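Local coordinates for titin (Homo sapiens, PDB 5JDJ), which serves as a giant structural protein of muscle, of which this chain is one immunoglobulin domain, I10, from the I-band part of the molecule, at residues I8-K13 with E26-H31; S48-I53 with I64-T69. All blocks are in the same frame, centred on the assembly; numbering follows the deposited sequence. Where two conformers were deposited one is given.

Interaction 1: residues I8-K13 with E26-H31; sequences ITKTMK and ECEVSH
Thr9 and Lys10 both face Glu28 across a classic beta bulge, where edge strand 8-10 joins strand 23-29 of the immunoglobulin beta-sandwich. Glu28 O is gripped by two amides that come from the same face of its carbonyl plane. Thr9 N donates to Glu28 O at 2.8 Å. The bond from Lys10 N to Glu28 O is longer, 3.2 Å, and comes from above the plane. A return bond from Glu28 N to Lys10 O completes the exchange.

The bulge turns Thr9 into the contact. Thr9 OG1 sits between the backbone N and the carbonyl carbon (chi1 56°), which brings it 3.5 Å from Glu28 CB. The methyl Thr9 CG2 is turned toward the end of the partner segment and lies 3.6 Å from Ser30 CA.

Lys10 and Glu28 lie on the same face of the sheet. Lys10 CG is anti to the backbone N (chi1 -171°), and the chain stays extended as far as CE. The aliphatic part crosses the Glu28 side chain, with Lys10 CD 3.6 Å from Glu28 OE2. The charges themselves do not meet. The bend at chi4 carries Lys10 NZ to a water that donates to Glu26 O.

Ile8 points to the other side, into the sandwich, where it packs on Val84 and Cys79. The CG2 branch of Ile8 comes nearest to the Glu28 carbonyl. Past the strand, Met12 also leads inward, onto Val84 and Ala86. Its CA makes a CA-H...O contact with Glu26 O, and a water links Lys13 N with Glu26 N. On the sheet face of Lys10 and Glu28, another water bridges the Thr9 and Glu28 side chains, 2.7 Å from Thr9 OG1 and donating to Glu28 OE1 at 2.6 Å.

Interaction 2: residues S48-I53 with I64-T69; sequences SEKFKI and IMNTST
Lys50 gives this contact its polar bonds, using both its backbone and its side chain. Lys50 O accepts from Met65 N at 2.8 Å. The bond is almost straight, with 176° at the hydrogen, and Met65 N lies nearly along the C=O axis. The side chain of Lys50 bends at chi2 (76°) and runs alongside the second segment. Its NZ then donates to two successive carbonyls. Lys50 NZ meets Met65 O nearly head-on at 3.0 Å, whereas Lys50 NZ reaches Asn66 O from above its carbonyl plane at 2.6 Å. The same NZ forms a salt bridge with Asp71, which also accepts from Ser68 N. The ammonium group thus has three oxygen partners, two of them carbonyls of 64-69. Ser48 OG accepts from Lys50 N in an ST turn.

The apolar contacts lie on either side of this bonded line. Phe51 and Ile64 are a non-hydrogen-bonded antiparallel pair. Their side chains lie side by side and point the same way. Ile64 CG1 meets the ring edge, 3.8 Å from Phe51 CE1. One face of the ring is covered by Lys50 CG, 4.1 Å above its centre. On the outer side, Met65 folds back at chi2 and chi3, and its SD rests 3.6 Å from Lys52 CE.

Lys52 and Ile53 pair with a strand of the second subunit, so the sheet continues across the interface. Strands 51-56 and 59-64 are the D and E strands of the I-set sandwich, and the Lys50-Asp71 salt bridge is the familiar basic-acidic pair at this end of such domains.

In the fold
Interactions 1 and 2 lie at the two outermost strands of one antiparallel sheet, whose order is 8-10, 23-29, 59-64, 51-56. Their centres are 21 Å apart, on opposite sides of the chain's centre. The nearest atoms are about 8 Å apart, so they do not touch. Strand 59-64 connects them: His60 makes backbone hydrogen bonds with Cys27 of interaction 1, and Ile64 opens the second segment of interaction 2. Along the chain, interaction 1 closes before interaction 2 begins. A bound calcium ion lies about 5 Å from the side chain of Ile8, at interaction 1. The second subunit instead meets interaction 2, where it extends the sheet.

Interaction 1: residues I8-K13 with E26-H31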
loop_
_atom_site.group_PDB
_atom_site.type_symbol
_atom_site.label_atom_id
_atom_site.label_comp_id
_atom_site.label_asym_id
_atom_site.label_seq_id
_atom_site.Cartn_x
_atom_site.Cartn_y
_atom_site.Cartn_z
ATOM N N ILE A 8 5.231 1.092 -16.918
ATOM C CA ILE A 8 4.199 0.125 -16.604
ATOM C C ILE A 8 4.459 -1.140 -17.423
ATOM O O ILE A 8 4.725 -1.074 -18.635
ATOM C CB ILE A 8 2.792 0.698 -16.867
ATOM C CG1 ILE A 8 2.507 1.821 -15.855
ATOM C CG2 ILE A 8 1.724 -0.393 -16.760
ATOM C CD1 ILE A 8 1.257 2.655 -16.157
ATOM N N THR A 9 4.407 -2.290 -16.757
ATOM C CA THR A 9 4.678 -3.561 -17.430
ATOM C C THR A 9 3.445 -4.460 -17.586
ATOM O O THR A 9 3.479 -5.440 -18.331
ATOM C CB THR A 9 5.761 -4.354 -16.698
ATOM O OG1 THR A 9 5.381 -4.550 -15.326
ATOM C CG2 THR A 9 7.098 -3.607 -16.769
ATOM N N LYS A 10 2.358 -4.133 -16.897
ATOM C CA LYS A 10 1.134 -4.928 -17.018
ATOM C C LYS A 10 -0.056 -4.044 -16.675
ATOM O O LYS A 10 -0.070 -3.398 -15.640
ATOM C CB LYS A 10 1.182 -6.166 -16.105
ATOM C CG LYS A 10 0.032 -7.158 -16.335
ATOM C CD LYS A 10 0.212 -8.442 -15.497
ATOM C CE LYS A 10 -0.840 -9.503 -15.838
ATOM N NZ LYS A 10 -2.242 -9.000 -15.650
ATOM N N THR A 11 -1.046 -3.983 -17.557
ATOM C CA THR A 11 -2.153 -3.064 -17.359
ATOM C C THR A 11 -3.152 -3.617 -16.339
ATOM O O THR A 11 -3.073 -4.783 -15.940
ATOM C CB THR A 11 -2.875 -2.775 -18.694
ATOM O OG1 THR A 11 -3.775 -1.682 -18.545
ATOM C CG2 THR A 11 -3.625 -4.011 -19.153
ATOM N N MET A 12 -4.065 -2.761 -15.902
ATOM C CA MET A 12 -5.228 -3.198 -15.144
ATOM C C MET A 12 -6.417 -3.354 -16.080
ATOM O O MET A 12 -6.356 -2.957 -17.245
ATOM C CB MET A 12 -5.558 -2.213 -14.017
ATOM C CG MET A 12 -5.966 -0.845 -14.490
ATOM S SD MET A 12 -5.495 0.404 -13.273
ATOM C CE MET A 12 -6.243 1.872 -13.935
ATOM N N LYS A 13 -7.492 -3.935 -15.563
ATOM C CA LYS A 13 -8.657 -4.283 -16.375
ATOM C C LYS A 13 -9.894 -3.463 -16.054
ATOM O O LYS A 13 -10.112 -3.086 -14.905
ATOM C CB LYS A 13 -9.010 -5.755 -16.187
ATOM C CG LYS A 13 -7.901 -6.725 -16.506
ATOM C CD LYS A 13 -8.397 -8.137 -16.314
ATOM C CE LYS A 13 -7.331 -9.122 -16.696
ATOM N NZ LYS A 13 -7.836 -10.520 -16.750
ATOM N N GLU A 26 -5.432 -3.919 -10.562
ATOM C CA GLU A 26 -4.044 -4.304 -10.334
ATOM C C GLU A 26 -3.217 -4.058 -11.577
ATOM O O GLU A 26 -3.599 -4.462 -12.673
ATOM C CB GLU A 26 -3.911 -5.787 -9.957
ATOM C CG GLU A 26 -4.670 -6.206 -8.723
ATOM C CD GLU A 26 -6.109 -6.595 -9.021
ATOM O OE1 GLU A 26 -6.356 -7.205 -10.083
ATOM O OE2 GLU A 26 -6.994 -6.286 -8.192
ATOM N N CYS A 27 -2.080 -3.405 -11.399
ATOM C CA CYS A 27 -1.129 -3.337 -12.490
ATOM C C CYS A 27 0.253 -3.728 -11.993
ATOM O O CYS A 27 0.442 -4.030 -10.808
ATOM C CB CYS A 27 -1.120 -1.947 -13.099
ATOM S SG CYS A 27 -0.737 -0.686 -11.906
ATOM N N GLU A 28 1.204 -3.789 -12.911
ATOM C CA GLU A 28 2.568 -4.085 -12.528
ATOM C C GLU A 28 3.503 -3.062 -13.151
ATOM O O GLU A 28 3.232 -2.530 -14.240
ATOM C CB GLU A 28 2.962 -5.497 -12.933
ATOM C CG GLU A 28 2.080 -6.559 -12.316
ATOM C CD GLU A 28 2.553 -7.961 -12.629
ATOM O OE1 GLU A 28 3.665 -8.102 -13.193
ATOM O OE2 GLU A 28 1.810 -8.917 -12.307
ATOM N N VAL A 29 4.579 -2.765 -12.444
ATOM C CA VAL A 29 5.572 -1.830 -12.949
ATOM C C VAL A 29 6.899 -2.541 -13.076
ATOM O O VAL A 29 7.076 -3.671 -12.622
ATOM C CB VAL A 29 5.748 -0.594 -12.044
ATOM C CG1 VAL A 29 4.477 0.261 -12.037
ATOM C CG2 VAL A 29 6.159 -1.030 -10.639
ATOM N N SER A 30 7.853 -1.837 -13.657
ATOM C CA SER A 30 9.108 -2.442 -14.060
ATOM C C SER A 30 10.084 -2.624 -12.906
ATOM O O SER A 30 10.982 -3.456 -12.981
ATOM C CB SER A 30 9.754 -1.567 -15.123
ATOM O OG SER A 30 9.830 -0.229 -14.653
ATOM N N HIS A 31 9.924 -1.821 -11.857
ATOM C CA HIS A 31 10.889 -1.806 -10.768
ATOM C C HIS A 31 10.258 -1.959 -9.404
ATOM O O HIS A 31 9.093 -1.655 -9.215
ATOM C CB HIS A 31 11.681 -0.504 -10.804
ATOM C CG HIS A 31 12.516 -0.358 -12.028
ATOM N ND1 HIS A 31 11.990 -0.008 -13.253
ATOM C CD2 HIS A 31 13.837 -0.571 -12.230
ATOM C CE1 HIS A 31 12.960 0.018 -14.151
ATOM N NE2 HIS A 31 14.090 -0.325 -13.558
HETATM O O HOH W 1 5.365 -7.239 -14.972
HETATM O O HOH W 2 -2.823 -6.945 -13.663
HETATM O O HOH W 3 -7.123 -4.988 -12.924
#

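Interaction 2: residues S48-I53 with I64-T69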
loop_
_atom_site.group_PDB
_atom_site.type_symbol
_atom_site.label_atom_id
_atom_site.label_comp_id
_atom_site.label_asym_id
_atom_site.label_seq_id
_atom_site.Cartn_x
_atom_site.Cartn_y
_atom_site.Cartn_z
ATOM N N SER A 48 -8.835 7.829 2.190
ATOM C CA SER A 48 -9.917 7.646 3.146
ATOM C C SER A 48 -10.188 6.163 3.286
ATOM O O SER A 48 -9.509 5.348 2.656
ATOM C CB SER A 48 -11.192 8.369 2.695
ATOM O OG SER A 48 -11.769 7.721 1.570
ATOM N N GLU A 49 -11.197 5.819 4.086
ATOM C CA GLU A 49 -11.579 4.427 4.317
ATOM C C GLU A 49 -12.067 3.765 3.041
ATOM O O GLU A 49 -12.066 2.543 2.921
ATOM C CB GLU A 49 -12.658 4.340 5.398
ATOM C CG GLU A 49 -12.144 4.667 6.788
ATOM C CD GLU A 49 -10.805 4.004 7.078
ATOM O OE1 GLU A 49 -10.759 2.758 7.184
ATOM O OE2 GLU A 49 -9.792 4.729 7.180
ATOM N N LYS A 50 -12.476 4.597 2.092
ATOM C CA LYS A 50 -12.965 4.164 0.794
ATOM C C LYS A 50 -11.941 3.344 0.004
ATOM O O LYS A 50 -12.295 2.369 -0.662
ATOM C CB LYS A 50 -13.368 5.387 -0.021
ATOM C CG LYS A 50 -14.197 5.065 -1.244
ATOM C CD LYS A 50 -15.608 4.747 -0.815
ATOM C CE LYS A 50 -16.370 4.098 -1.925
ATOM N NZ LYS A 50 -17.700 3.625 -1.458
ATOM N N PHE A 51 -10.674 3.747 0.090
ATOM C CA PHE A 51 -9.625 3.192 -0.768
ATOM C C PHE A 51 -8.524 2.488 0.003
ATOM O O PHE A 51 -7.967 3.064 0.943
ATOM C CB PHE A 51 -8.973 4.295 -1.602
ATOM C CG PHE A 51 -9.914 5.008 -2.538
ATOM C CD1 PHE A 51 -10.441 4.356 -3.634
ATOM C CD2 PHE A 51 -10.221 6.345 -2.349
ATOM C CE1 PHE A 51 -11.292 5.008 -4.518
ATOM C CE2 PHE A 51 -11.073 7.014 -3.227
ATOM C CZ PHE A 51 -11.605 6.341 -4.316
ATOM N N LYS A 52 -8.186 1.269 -0.418
ATOM C CA LYS A 52 -6.979 0.592 0.069
ATOM C C LYS A 52 -5.945 0.571 -1.040
ATOM O O LYS A 52 -6.223 0.070 -2.127
ATOM C CB LYS A 52 -7.253 -0.849 0.502
ATOM C CG LYS A 52 -8.295 -1.059 1.558
ATOM C CD LYS A 52 -8.193 -2.508 2.046
ATOM C CE LYS A 52 -9.405 -2.944 2.861
ATOM N NZ LYS A 52 -9.196 -4.292 3.470
ATOM N N ILE A 53 -4.764 1.109 -0.770
ATOM C CA ILE A 53 -3.693 1.105 -1.751
ATOM C C ILE A 53 -2.673 0.069 -1.316
ATOM O O ILE A 53 -2.221 0.066 -0.160
ATOM C CB ILE A 53 -3.017 2.485 -1.907
ATOM C CG1 ILE A 53 -3.965 3.503 -2.551
ATOM C CG2 ILE A 53 -1.792 2.367 -2.776
ATOM C CD1 ILE A 53 -5.000 4.075 -1.618
ATOM N N ILE A 64 -11.326 -0.677 -3.859
ATOM C CA ILE A 64 -12.376 0.301 -3.574
ATOM C C ILE A 64 -13.470 -0.369 -2.761
ATOM O O ILE A 64 -14.137 -1.291 -3.237
ATOM C CB ILE A 64 -12.963 0.905 -4.864
ATOM C CG1 ILE A 64 -11.831 1.408 -5.765
ATOM C CG2 ILE A 64 -13.949 2.012 -4.524
ATOM C CD1 ILE A 64 -12.263 1.857 -7.155
ATOM N N MET A 65 -13.627 0.091 -1.523
ATOM C CA MET A 65 -14.515 -0.552 -0.560
ATOM C C MET A 65 -15.954 -0.071 -0.724
ATOM O O MET A 65 -16.187 1.105 -1.005
ATOM C CB MET A 65 -14.036 -0.278 0.872
ATOM C CG MET A 65 -12.600 -0.681 1.153
ATOM S SD MET A 65 -12.337 -2.438 0.889
ATOM C CE MET A 65 -13.323 -3.150 2.211
ATOM N N ASN A 66 -16.906 -0.988 -0.568
ATOM C CA ASN A 66 -18.325 -0.628 -0.491
ATOM C C ASN A 66 -18.775 0.247 -1.666
ATOM O O ASN A 66 -19.117 1.419 -1.494
ATOM C CB ASN A 66 -18.593 0.071 0.848
ATOM C CG ASN A 66 -20.061 0.412 1.058
ATOM O OD1 ASN A 66 -20.484 1.551 0.849
ATOM N ND2 ASN A 66 -20.847 -0.583 1.456
ATOM N N THR A 67 -18.751 -0.311 -2.870
ATOM C CA THR A 67 -18.959 0.519 -4.046
ATOM C C THR A 67 -20.359 1.106 -4.108
ATOM O O THR A 67 -21.330 0.492 -3.669
ATOM C CB THR A 67 -18.705 -0.247 -5.349
ATOM O OG1 THR A 67 -19.417 -1.487 -5.324
ATOM C CG2 THR A 67 -17.207 -0.503 -5.536
ATOM N N SER A 68 -20.431 2.316 -4.652
ATOM C CA SER A 68 -21.687 2.983 -4.952
ATOM C C SER A 68 -21.597 3.524 -6.369
ATOM O O SER A 68 -20.534 3.491 -6.978
ATOM C CB SER A 68 -21.957 4.109 -3.961
ATOM O OG SER A 68 -21.136 5.228 -4.247
ATOM N N THR A 69 -22.705 4.036 -6.889
ATOM C CA THR A 69 -22.725 4.555 -8.249
ATOM C C THR A 69 -21.830 5.789 -8.384
ATOM O O THR A 69 -21.400 6.133 -9.487
ATOM C CB THR A 69 -24.157 4.901 -8.697
ATOM O OG1 THR A 69 -24.756 5.782 -7.739
ATOM C CG2 THR A 69 -25.001 3.628 -8.809
#